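Local coordinates for peroxisomal membrane protein LPX1 (Saccharomyces cerevisiae, PDB 2Y6U) that acts as a peroxisomal alpha/beta hydrolase with acyl esterase, lipase and phospholipase A activity, at residues 166-171 and 323-328. Residues are numbered along the deposited sequence; the frame is centred on the assembly and turned at random.
Sequences ILIEPV and HLVNVE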
ATOM      1  N   ILE A 166      18.632   2.122  -4.228  1.00 22.40           N
ATOM      2  CA  ILE A 166      19.741   3.002  -4.472  1.00 22.93           C
ATOM      3  C   ILE A 166      19.165   4.431  -4.382  1.00 24.12           C
ATOM      4  O   ILE A 166      18.298   4.842  -5.166  1.00 24.71           O
ATOM      5  CB  ILE A 166      20.393   2.795  -5.841  1.00 24.29           C
ATOM      6  CG1 ILE A 166      20.837   1.318  -5.998  1.00 24.67           C
ATOM      7  CG2 ILE A 166      21.568   3.831  -5.987  1.00 24.57           C
ATOM      8  CD1 ILE A 166      21.542   0.995  -7.314  1.00 24.34           C
ATOM      9  N   LEU A 167      19.574   5.148  -3.365  1.00 23.66           N
ATOM     10  CA  LEU A 167      19.061   6.455  -3.069  1.00 23.51           C
ATOM     11  C   LEU A 167      20.123   7.475  -3.378  1.00 24.85           C
ATOM     12  O   LEU A 167      21.218   7.451  -2.773  1.00 25.79           O
ATOM     13  CB  LEU A 167      18.693   6.494  -1.564  1.00 23.07           C
ATOM     14  CG  LEU A 167      17.911   5.335  -0.973  1.00 22.36           C
ATOM     15  CD1 LEU A 167      17.691   5.568   0.541  1.00 22.33           C
ATOM     16  CD2 LEU A 167      16.570   5.124  -1.676  1.00 21.11           C
ATOM     17  N   ILE A 168      19.843   8.405  -4.287  1.00 23.62           N
ATOM     18  CA  ILE A 168      20.832   9.395  -4.665  1.00 24.92           C
ATOM     19  C   ILE A 168      20.318  10.688  -4.030  1.00 25.21           C
ATOM     20  O   ILE A 168      19.272  11.220  -4.412  1.00 25.19           O
ATOM     21  CB  ILE A 168      20.955   9.545  -6.157  1.00 24.42           C
ATOM     22  CG1 ILE A 168      21.285   8.185  -6.856  1.00 27.82           C
ATOM     23  CG2 ILE A 168      22.034  10.667  -6.489  1.00 24.62           C
ATOM     24  CD1 ILE A 168      20.905   8.191  -8.382  1.00 26.54           C
ATOM     25  N   GLU A 169      21.039  11.228  -3.081  1.00 25.77           N
ATOM     26  CA  GLU A 169      20.629  12.441  -2.408  1.00 25.50           C
ATOM     27  C   GLU A 169      19.173  12.480  -1.962  1.00 25.09           C
ATOM     28  O   GLU A 169      18.403  13.431  -2.298  1.00 24.95           O
ATOM     29  CB  GLU A 169      20.897  13.625  -3.326  1.00 27.79           C
ATOM     30  CG  GLU A 169      22.346  13.974  -3.470  1.00 28.63           C
ATOM     31  CD  GLU A 169      22.888  14.789  -2.198  1.00 34.82           C
ATOM     32  OE1 GLU A 169      22.176  15.676  -1.735  1.00 32.88           O
ATOM     33  OE2 GLU A 169      24.023  14.574  -1.759  1.00 32.14           O
ATOM     34  N   PRO A 170      18.722  11.418  -1.271  1.00 23.44           N
ATOM     35  CA  PRO A 170      17.366  11.374  -0.841  1.00 23.21           C
ATOM     36  C   PRO A 170      17.069  12.574   0.099  1.00 24.71           C
ATOM     37  O   PRO A 170      17.911  12.942   0.921  1.00 26.64           O
ATOM     38  CB  PRO A 170      17.255  10.057  -0.071  1.00 22.27           C
ATOM     39  CG  PRO A 170      18.618   9.803   0.406  1.00 22.75           C
ATOM     40  CD  PRO A 170      19.530  10.349  -0.706  1.00 25.97           C
ATOM     41  N   VAL A 171      15.804  13.054   0.028  1.00 23.48           N
ATOM     42  CA  VAL A 171      15.307  14.100   0.906  1.00 24.84           C
ATOM     43  C   VAL A 171      14.263  13.507   1.876  1.00 23.96           C
ATOM     44  O   VAL A 171      13.208  13.084   1.420  1.00 22.60           O
ATOM     45  CB  VAL A 171      14.620  15.231   0.076  1.00 26.35           C
ATOM     46  CG1 VAL A 171      13.925  16.276   1.052  1.00 28.51           C
ATOM     47  CG2 VAL A 171      15.724  15.931  -0.791  1.00 27.71           C
ATOM     48  N   HIS A 323      23.921  18.448  -4.875  1.00 32.11           N
ATOM     49  CA  HIS A 323      22.620  17.809  -4.663  1.00 30.51           C
ATOM     50  C   HIS A 323      22.117  17.214  -5.973  1.00 30.89           C
ATOM     51  O   HIS A 323      21.411  16.192  -5.981  1.00 29.29           O
ATOM     52  CB  HIS A 323      21.632  18.777  -4.033  1.00 32.43           C
ATOM     53  CG  HIS A 323      20.267  18.195  -3.808  1.00 33.05           C
ATOM     54  ND1 HIS A 323      20.030  17.128  -2.943  1.00 33.35           N
ATOM     55  CD2 HIS A 323      19.078  18.484  -4.379  1.00 36.77           C
ATOM     56  CE1 HIS A 323      18.745  16.798  -2.996  1.00 35.31           C
ATOM     57  NE2 HIS A 323      18.149  17.607  -3.849  1.00 35.85           N
ATOM     58  N   LEU A 324      22.531  17.810  -7.088  1.00 31.13           N
ATOM     59  CA  LEU A 324      22.055  17.335  -8.420  1.00 32.00           C
ATOM     60  C   LEU A 324      23.070  16.462  -9.131  1.00 30.97           C
ATOM     61  O   LEU A 324      23.154  16.450 -10.385  1.00 31.87           O
ATOM     62  CB  LEU A 324      21.664  18.524  -9.298  1.00 34.04           C
ATOM     63  CG  LEU A 324      20.610  19.448  -8.713  1.00 38.25           C
ATOM     64  CD1 LEU A 324      20.221  20.633  -9.651  1.00 39.71           C
ATOM     65  CD2 LEU A 324      19.376  18.619  -8.312  1.00 36.98           C
ATOM     66  N   VAL A 325      23.841  15.728  -8.337  1.00 29.60           N
ATOM     67  CA  VAL A 325      24.902  14.886  -8.833  1.00 29.49           C
ATOM     68  C   VAL A 325      24.397  13.893  -9.895  1.00 30.11           C
ATOM     69  O   VAL A 325      25.147  13.566 -10.805  1.00 32.48           O
ATOM     70  CB  VAL A 325      25.623  14.204  -7.666  1.00 30.13           C
ATOM     71  CG1 VAL A 325      24.725  13.172  -6.881  1.00 27.31           C
ATOM     72  CG2 VAL A 325      27.007  13.643  -8.159  1.00 32.53           C
ATOM     73  N   ASN A 326      23.129  13.453  -9.799  1.00 29.16           N
ATOM     74  CA  ASN A 326      22.570  12.518 -10.794  1.00 28.77           C
ATOM     75  C   ASN A 326      22.564  13.111 -12.185  1.00 30.09           C
ATOM     76  O   ASN A 326      22.735  12.336 -13.137  1.00 29.92           O
ATOM     77  CB  ASN A 326      21.155  12.020 -10.486  1.00 27.50           C
ATOM     78  CG  ASN A 326      20.141  13.126 -10.404  1.00 25.90           C
ATOM     79  OD1 ASN A 326      20.452  14.186  -9.875  1.00 28.77           O
ATOM     80  ND2 ASN A 326      18.941  12.887 -10.958  1.00 25.76           N
ATOM     81  N   VAL A 327      22.340  14.418 -12.322  1.00 29.22           N
ATOM     82  CA  VAL A 327      22.362  15.047 -13.654  1.00 31.64           C
ATOM     83  C   VAL A 327      23.690  15.736 -13.981  1.00 33.92           C
ATOM     84  O   VAL A 327      23.978  15.919 -15.134  1.00 33.04           O
ATOM     85  CB  VAL A 327      21.172  15.983 -13.893  1.00 33.36           C
ATOM     86  CG1 VAL A 327      19.830  15.157 -13.694  1.00 32.22           C
ATOM     87  CG2 VAL A 327      21.164  17.208 -12.981  1.00 32.35           C
ATOM     88  N   GLU A 328      24.470  16.108 -12.967  1.00 32.09           N
ATOM     89  CA  GLU A 328      25.723  16.821 -13.212  1.00 34.46           C
ATOM     90  C   GLU A 328      26.935  15.952 -13.345  1.00 35.07           C
ATOM     91  O   GLU A 328      27.869  16.326 -14.035  1.00 37.67           O
ATOM     92  CB  GLU A 328      25.967  17.846 -12.111  1.00 34.87           C
ATOM     93  CG  GLU A 328      24.825  18.818 -12.000  1.00 34.96           C
ATOM     94  CD  GLU A 328      24.997  19.867 -10.887  1.00 38.83           C
ATOM     95  OE1 GLU A 328      25.852  19.674  -9.988  1.00 38.01           O
ATOM     96  OE2 GLU A 328      24.256  20.870 -10.904  1.00 37.62           O
TER
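Glu169, the first residue past the end of strand 164-168, reaches across to the imidazole of His323, and its side chain illustrates how a carboxylate can fix a histidine. Glu169 CB lies 3.6 Å from His323 ND1, and Glu169 CG passes 3.5 Å from the backbone O of His323. The chain then bends at chi2 (-78°); Glu169 CD lies 3.8 Å from His323 ND1, and OE1 is set at the ring edge. There Glu169 OE1 accepts a hydrogen bond of 2.9 Å from His323 ND1, nearly straight at 165°. This oxygen lies close to the imidazole plane and is met on its anti side, somewhat out of the carboxylate plane, with the two planes 84° apart. OE1 also bonds Ser295 OG while OE2 takes the backbone N-H of Gly292, so both oxygens of this buried group are held. With an alanine here, ND1 would probably be left without this acceptor and the imidazole freer to turn.

Further contacts flank the bond. Val171 CG2 lies 3.8 Å from His323 CE1, approaching the ring obliquely, and Trp297 stacks on the same imidazole. One residue before Glu169, Ile168 CG2 meets Val325 CG1 at 3.7 Å, an apolar contact at the start of helix 325-328 that Val333 of helix 330-347 extends.

His323 also touches the GxSxG pattern of Gly143, Ser145 and Gly147, consistent with a nucleophile elbow between strand 137-144 and helix 146-157. An acid after the next strand and a histidine after the last strand of the main sheet are consistent with the Ser-His-acid catalytic triad of alpha/beta hydrolases, here probably with glutamate as the acid.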